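PDB 3TPF: ornithine carbamoyltransferase from Campylobacter jejuni subsp. jejuni, which catalyses the reversible transfer of the carbamoyl group from carbamoyl phosphate to L-ornithine, giving L-citrulline and phosphate in arginine biosynthesis. Local coordinates for residues R287-L290 against Y291-A295; N156-C159 against N160-I164; L123-P126 against T127-L130. One frame throughout, in Å; residues are numbered along the deposited sequence.

Contact 1. Residues R287-L290 against Y291-A295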
loop_
_atom_site.group_PDB
_atom_site.type_symbol
_atom_site.label_atom_id
_atom_site.label_comp_id
_atom_site.label_asym_id
_atom_site.label_seq_id
_atom_site.Cartn_x
_atom_site.Cartn_y
_atom_site.Cartn_z
ATOM N N ARG B 287 11.870 17.794 3.804
ATOM C CA ARG B 287 10.590 17.900 4.406
ATOM C C ARG B 287 9.731 18.923 3.719
ATOM O O ARG B 287 8.527 18.797 3.692
ATOM C CB ARG B 287 10.820 18.319 5.837
ATOM C CG ARG B 287 9.592 18.425 6.685
ATOM C CD ARG B 287 10.019 19.129 7.937
ATOM N NE ARG B 287 9.121 18.871 9.051
ATOM C CZ ARG B 287 8.840 19.776 9.984
ATOM N NH1 ARG B 287 9.367 21.017 9.910
ATOM N NH2 ARG B 287 8.012 19.459 10.979
ATOM N N ASN B 288 10.329 19.981 3.209
ATOM C CA ASN B 288 9.539 21.127 2.679
ATOM C C ASN B 288 8.792 20.785 1.333
ATOM O O ASN B 288 7.883 21.432 0.930
ATOM C CB ASN B 288 10.448 22.326 2.436
ATOM C CG ASN B 288 10.696 23.199 3.656
ATOM O OD1 ASN B 288 9.979 23.113 4.627
ATOM N ND2 ASN B 288 11.739 24.056 3.596
ATOM N N ARG B 289 9.124 19.696 0.704
ATOM C CA ARG B 289 8.294 19.177 -0.396
ATOM C C ARG B 289 6.807 18.937 -0.058
ATOM O O ARG B 289 5.941 18.983 -0.911
ATOM C CB ARG B 289 8.831 17.824 -0.867
ATOM C CG ARG B 289 8.395 17.525 -2.253
ATOM C CD ARG B 289 9.597 17.468 -3.224
ATOM N NE ARG B 289 9.400 16.273 -4.043
ATOM C CZ ARG B 289 9.990 15.109 -3.826
ATOM N NH1 ARG B 289 9.616 14.056 -4.548
ATOM N NH2 ARG B 289 10.970 14.992 -2.904
ATOM N N LEU B 290 6.549 18.656 1.213
ATOM C CA LEU B 290 5.196 18.491 1.686
ATOM C C LEU B 290 4.366 19.717 1.390
ATOM O O LEU B 290 3.304 19.636 0.833
ATOM C CB LEU B 290 5.183 18.222 3.179
ATOM C CG LEU B 290 3.782 18.124 3.809
ATOM C CD1 LEU B 290 3.157 16.975 3.047
ATOM C CD2 LEU B 290 3.765 17.890 5.301
ATOM N N TYR B 291 4.858 20.865 1.781
ATOM C CA TYR B 291 4.019 22.100 1.852
ATOM C C TYR B 291 3.734 22.560 0.451
ATOM O O TYR B 291 2.730 23.154 0.146
ATOM C CB TYR B 291 4.710 23.176 2.677
ATOM C CG TYR B 291 5.094 22.644 4.023
ATOM C CD1 TYR B 291 4.140 22.399 4.978
ATOM C CD2 TYR B 291 6.419 22.306 4.319
ATOM C CE1 TYR B 291 4.484 21.881 6.204
ATOM C CE2 TYR B 291 6.760 21.785 5.565
ATOM C CZ TYR B 291 5.787 21.591 6.503
ATOM O OH TYR B 291 6.066 21.074 7.748
ATOM N N VAL B 292 4.669 22.244 -0.385
ATOM C CA VAL B 292 4.695 22.699 -1.774
ATOM C C VAL B 292 3.743 21.828 -2.596
ATOM O O VAL B 292 2.913 22.310 -3.343
ATOM C CB VAL B 292 6.183 22.732 -2.265
ATOM C CG1 VAL B 292 6.287 22.386 -3.693
ATOM C CG2 VAL B 292 6.789 24.139 -2.025
ATOM N N VAL B 293 3.811 20.531 -2.378
ATOM C CA VAL B 293 2.787 19.658 -2.970
ATOM C C VAL B 293 1.352 20.052 -2.475
ATOM O O VAL B 293 0.408 20.143 -3.265
ATOM C CB VAL B 293 3.079 18.196 -2.759
ATOM C CG1 VAL B 293 1.852 17.350 -3.157
ATOM C CG2 VAL B 293 4.377 17.841 -3.622
ATOM N N LYS B 294 1.218 20.356 -1.205
ATOM C CA LYS B 294 -0.083 20.889 -0.727
ATOM C C LYS B 294 -0.611 22.045 -1.530
ATOM O O LYS B 294 -1.736 22.023 -2.050
ATOM C CB LYS B 294 0.009 21.275 0.705
ATOM C CG LYS B 294 -0.145 20.099 1.650
ATOM C CD LYS B 294 0.369 20.467 3.012
ATOM C CE LYS B 294 -0.585 20.081 4.181
ATOM N NZ LYS B 294 -0.176 20.702 5.461
ATOM N N ALA B 295 0.239 23.043 -1.716
ATOM C CA ALA B 295 -0.147 24.255 -2.477
ATOM C C ALA B 295 -0.563 23.828 -3.873
ATOM O O ALA B 295 -1.582 24.284 -4.437
ATOM C CB ALA B 295 0.997 25.272 -2.561
#
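Tyr291 lies along one side of helix 279-302, the long C-terminal helix of the carbamoyltransferase fold, and meets three residues of the preceding turn. Its phenol oxygen sits over the centre of the Arg287 guanidinium, Tyr291 OH 3.8 Å from Arg287 CZ, with planes nearly perpendicular (89°); this arginine is poorly ordered, so the placement is approximate. At the ring edge, Asn288 OD1 comes within 3.6 Å of Tyr291 CE2, while Leu290 CD2 covers one face, 4.2 Å from Tyr291 CE1. The ring reaches back toward these residues because its CG stands beside the backbone N (chi1 -54°).

Glu284 forms a salt bridge with Arg287 NH1. Lys27 donates to Asn288 OD1, and Thr135 and Glu138 bind Asn288 ND2, tying the amide to helices 13-28 and 126-138. Leu290 packs on Met91 of a neighbouring subunit. Arg289 reaches toward the predicted carbamoyl phosphate site, bonding weakly through NH1 to Thr50.

The first turn is bonded i to i-3, as in a 3-10 turn, by Leu290 N to Arg287 O and Tyr291 N to Asn288 O; i to i-4 bonds follow, Val293 N to Arg289 O and Lys294 N to Leu290 O, each 3.0 Å.

Contact 2. Residues N156-C159 against N160-I164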
loop_
_atom_site.group_PDB
_atom_site.type_symbol
_atom_site.label_atom_id
_atom_site.label_comp_id
_atom_site.label_asym_id
_atom_site.label_seq_id
_atom_site.Cartn_x
_atom_site.Cartn_y
_atom_site.Cartn_z
ATOM N N ASN B 156 20.915 16.532 -16.103
ATOM C CA ASN B 156 19.772 15.671 -15.803
ATOM C C ASN B 156 18.452 16.465 -15.664
ATOM O O ASN B 156 18.403 17.666 -15.948
ATOM C CB ASN B 156 20.034 14.888 -14.512
ATOM C CG ASN B 156 20.103 15.780 -13.293
ATOM O OD1 ASN B 156 19.937 16.976 -13.400
ATOM N ND2 ASN B 156 20.371 15.215 -12.153
ATOM N N ASN B 157 17.401 15.782 -15.255
ATOM C CA ASN B 157 16.082 16.445 -14.999
ATOM C C ASN B 157 16.135 17.652 -14.058
ATOM O O ASN B 157 15.532 18.681 -14.316
ATOM C CB ASN B 157 15.008 15.451 -14.478
ATOM C CG ASN B 157 15.451 14.680 -13.268
ATOM O OD1 ASN B 157 16.481 14.995 -12.639
ATOM N ND2 ASN B 157 14.702 13.641 -12.952
HETATM N N MSE B 158 16.878 17.503 -12.973
HETATM C CA MSE B 158 17.020 18.566 -11.934
HETATM C C MSE B 158 17.637 19.835 -12.508
HETATM O O MSE B 158 17.234 20.973 -12.181
HETATM C CB MSE B 158 17.939 18.109 -10.806
HETATM C CG MSE B 158 17.180 17.358 -9.748
HETATM SE SE MSE B 158 15.805 18.468 -8.895
HETATM C CE MSE B 158 16.937 19.894 -8.091
ATOM N N CYS B 159 18.601 19.635 -13.399
ATOM C CA CYS B 159 19.279 20.723 -14.087
ATOM C C CYS B 159 18.325 21.470 -14.980
ATOM O O CYS B 159 18.266 22.701 -14.992
ATOM C CB CYS B 159 20.434 20.155 -14.941
ATOM S SG CYS B 159 21.269 21.383 -15.919
ATOM N N ASN B 160 17.596 20.693 -15.769
ATOM C CA ASN B 160 16.595 21.230 -16.655
ATOM C C ASN B 160 15.589 22.104 -15.885
ATOM O O ASN B 160 15.289 23.226 -16.255
ATOM C CB ASN B 160 15.798 20.112 -17.279
ATOM C CG ASN B 160 16.573 19.300 -18.230
ATOM O OD1 ASN B 160 17.467 19.782 -18.924
ATOM N ND2 ASN B 160 16.167 18.057 -18.349
ATOM N N SER B 161 15.059 21.551 -14.826
ATOM C CA SER B 161 14.031 22.230 -14.104
ATOM C C SER B 161 14.582 23.441 -13.376
ATOM O O SER B 161 13.890 24.482 -13.287
ATOM C CB SER B 161 13.370 21.296 -13.124
ATOM O OG SER B 161 12.646 20.297 -13.805
ATOM N N TRP B 162 15.838 23.369 -12.898
ATOM C CA TRP B 162 16.459 24.619 -12.339
ATOM C C TRP B 162 16.701 25.665 -13.415
ATOM O O TRP B 162 16.490 26.856 -13.206
ATOM C CB TRP B 162 17.694 24.379 -11.483
ATOM C CG TRP B 162 17.316 24.431 -9.993
ATOM C CD1 TRP B 162 17.349 23.406 -9.150
ATOM C CD2 TRP B 162 16.754 25.538 -9.247
ATOM N NE1 TRP B 162 16.831 23.784 -7.928
ATOM C CE2 TRP B 162 16.489 25.089 -7.965
ATOM C CE3 TRP B 162 16.454 26.839 -9.558
ATOM C CZ2 TRP B 162 15.971 25.873 -6.972
ATOM C CZ3 TRP B 162 15.934 27.644 -8.568
ATOM C CH2 TRP B 162 15.677 27.143 -7.287
ATOM N N LEU B 163 17.088 25.193 -14.571
ATOM C CA LEU B 163 17.430 26.123 -15.645
ATOM C C LEU B 163 16.189 26.923 -15.991
ATOM O O LEU B 163 16.192 28.154 -15.977
ATOM C CB LEU B 163 17.988 25.398 -16.892
ATOM C CG LEU B 163 18.143 26.160 -18.198
ATOM C CD1 LEU B 163 18.973 27.412 -17.945
ATOM C CD2 LEU B 163 18.748 25.278 -19.297
ATOM N N ILE B 164 15.128 26.171 -16.208
ATOM C CA ILE B 164 13.801 26.688 -16.541
ATOM C C ILE B 164 13.238 27.623 -15.519
ATOM O O ILE B 164 12.725 28.679 -15.855
ATOM C CB ILE B 164 12.806 25.522 -16.584
ATOM C CG1 ILE B 164 12.927 24.841 -17.929
ATOM C CG2 ILE B 164 11.363 25.905 -16.228
ATOM C CD1 ILE B 164 12.287 23.460 -17.895
#
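Asn160 N donates to Asn156 O across the first turn of helix 157-169, over 3.1 Å and nearly straight (169°), with the donor in the carbonyl plane. Asn156 is the N-cap. Its side chain folds back over the helix start, CG lying between the backbone N and the carbonyl carbon (chi1 66°), and Asn156 OD1 accepts from Cys159 N at 3.0 Å. This is the main acceptor of that first-turn amide, with Asn156 O as a weak second one, while the other end of the same side chain, ND2, bonds weakly to Asp221, a predicted ornithine-binding residue.

The following carbonyls are used in order. Asn157 O takes Ser161 N at 3.0 Å, Met158 O takes Trp162 N at 2.9 Å, and Cys159 O takes Leu163 N at 2.8 Å. Several side chains find their polar partners in the loop leading to helix 126-138: Asn157 ND2, on a residue predicted to bind ornithine, donates to Ser121 O; Asn160 ND2 donates to Leu123 O; and Ser161 OG is hydrogen-bonded to His125 N.

Met158, a selenomethionine, bends at chi2 and chi3, which brings its methyl to the edge of the Trp162 indole, Met158 CE lying 3.7 Å from Trp162 CD1. The two side chains run alongside each other and point the same way, and Trp162 NE1 donates to Asp132.

The helix is the crossover of the beta-alpha-beta unit formed with parallel strands 148-152 and 172-176 of the Rossmann-like ornithine domain. Met158 and Cys159 pack on Phe151 of strand 148-152, Trp162 touches Leu133 of helix 126-138, and Leu163 meets Trp188 and Ala191 of helix 185-198.

Contact 3. Residues L123-P126 against T127-L130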
loop_
_atom_site.group_PDB
_atom_site.type_symbol
_atom_site.label_atom_id
_atom_site.label_comp_id
_atom_site.label_asym_id
_atom_site.label_seq_id
_atom_site.Cartn_x
_atom_site.Cartn_y
_atom_site.Cartn_z
ATOM N N LEU B 123 13.007 14.133 -18.043
ATOM C CA LEU B 123 13.193 15.547 -18.444
ATOM C C LEU B 123 13.072 16.555 -17.267
ATOM O O LEU B 123 13.746 17.572 -17.272
ATOM C CB LEU B 123 12.192 15.974 -19.499
ATOM C CG LEU B 123 12.282 15.279 -20.801
ATOM C CD1 LEU B 123 11.222 15.922 -21.647
ATOM C CD2 LEU B 123 13.569 15.485 -21.582
ATOM N N TYR B 124 12.156 16.320 -16.333
ATOM C CA TYR B 124 11.805 17.412 -15.385
ATOM C C TYR B 124 11.463 16.860 -14.013
ATOM O O TYR B 124 10.883 15.793 -13.874
ATOM C CB TYR B 124 10.624 18.227 -15.844
ATOM C CG TYR B 124 10.700 18.790 -17.228
ATOM C CD1 TYR B 124 9.844 18.357 -18.211
ATOM C CD2 TYR B 124 11.547 19.781 -17.531
ATOM C CE1 TYR B 124 9.894 18.852 -19.485
ATOM C CE2 TYR B 124 11.616 20.289 -18.809
ATOM C CZ TYR B 124 10.782 19.812 -19.772
ATOM O OH TYR B 124 10.848 20.295 -21.055
ATOM N N HIS B 125 11.865 17.581 -13.004
ATOM C CA HIS B 125 11.508 17.213 -11.654
ATOM C C HIS B 125 10.943 18.401 -10.900
ATOM O O HIS B 125 11.458 18.804 -9.895
ATOM C CB HIS B 125 12.701 16.574 -10.946
ATOM C CG HIS B 125 12.337 15.919 -9.634
ATOM N ND1 HIS B 125 11.027 15.697 -9.253
ATOM C CD2 HIS B 125 13.104 15.503 -8.596
ATOM C CE1 HIS B 125 11.002 15.183 -8.038
ATOM N NE2 HIS B 125 12.248 15.059 -7.610
ATOM N N PRO B 126 9.854 18.972 -11.397
ATOM C CA PRO B 126 9.345 20.260 -10.881
ATOM C C PRO B 126 8.900 20.323 -9.465
ATOM O O PRO B 126 9.057 21.387 -8.867
ATOM C CB PRO B 126 8.121 20.519 -11.742
ATOM C CG PRO B 126 7.674 19.149 -12.130
ATOM C CD PRO B 126 8.953 18.412 -12.406
ATOM N N THR B 127 8.290 19.306 -8.917
ATOM C CA THR B 127 7.859 19.419 -7.479
ATOM C C THR B 127 9.109 19.598 -6.562
ATOM O O THR B 127 9.109 20.369 -5.594
ATOM C CB THR B 127 7.042 18.248 -6.962
ATOM O OG1 THR B 127 7.794 17.037 -7.178
ATOM C CG2 THR B 127 5.712 18.157 -7.638
ATOM N N GLN B 128 10.223 19.024 -6.984
ATOM C CA GLN B 128 11.466 19.206 -6.244
ATOM C C GLN B 128 11.954 20.675 -6.281
ATOM O O GLN B 128 12.358 21.279 -5.279
ATOM C CB GLN B 128 12.541 18.244 -6.781
ATOM C CG GLN B 128 13.828 18.332 -6.003
ATOM C CD GLN B 128 13.739 17.869 -4.514
ATOM O OE1 GLN B 128 12.998 16.927 -4.189
ATOM N NE2 GLN B 128 14.559 18.500 -3.624
ATOM N N VAL B 129 11.968 21.223 -7.484
ATOM C CA VAL B 129 12.412 22.606 -7.624
ATOM C C VAL B 129 11.496 23.479 -6.851
ATOM O O VAL B 129 11.959 24.389 -6.213
ATOM C CB VAL B 129 12.529 22.960 -9.050
ATOM C CG1 VAL B 129 12.625 24.452 -9.228
ATOM C CG2 VAL B 129 13.675 22.149 -9.651
ATOM N N LEU B 130 10.209 23.180 -6.786
ATOM C CA LEU B 130 9.328 24.074 -5.984
ATOM C C LEU B 130 9.760 24.039 -4.555
ATOM O O LEU B 130 9.744 25.041 -3.852
ATOM C CB LEU B 130 7.878 23.663 -6.041
ATOM C CG LEU B 130 7.026 24.168 -7.172
ATOM C CD1 LEU B 130 5.713 23.526 -7.054
ATOM C CD2 LEU B 130 6.849 25.646 -7.166
HETATM O O HOH W 1 13.439 14.104 -4.748
HETATM O O HOH W 2 8.580 16.824 -9.470
#
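The first torsion of His125, with CG opposite its own backbone N (chi1 -169°), swings the imidazole under Gln128 CB. That carbon rests over the ring face in a CH-pi contact, 3.4 Å from the His125 ring centroid and 16° off the ring normal. The extended chi1 of Gln128 (-177°) and its bend at chi2 then direct the amide, placing OE1 beside a water.

His125 is the N-cap of helix 126-138. Its carbonyl O receives two weak bonds, from Gln128 N and Val129 N, before Leu130 N makes a regular bond to Pro126 O at 3.0 Å.

The water at Gln128 OE1 donates to it and lies in the imidazole plane, 3.2 Å from His125 NE2. A second water, near His125 ND1 and Thr127 OG1, accepts from Thr127 N, but its modelled position is doubtful because its contacts to Thr127 are too short. Gln128 further touches Cys261 and Arg289, both likewise predicted to contact carbamoyl phosphate.

Residues 125-128 form one predicted carbamoyl phosphate-binding segment. With Thr127 N directed away from the helix backbone at the helix N terminus, this end would probably suit an anion.

In the fold
From the N terminus, contact 3 comes first, where the loop after strand 116-118 enters helix 126-138. Contact 2 follows at the start of helix 157-169, and contact 1 lies far along the chain in helix 279-302. Each is local and closes only a helical turn; they run in series, neither nesting nor crossing. In space, contact 3 lies between the others. It meets contact 2 through loop-to-helix polar bonds that join the carbamoyl phosphate and ornithine domains, and packs on contact 1 through Arg289 and Val292. Contacts 1 and 2 do not touch, their centres being about 19 Å apart.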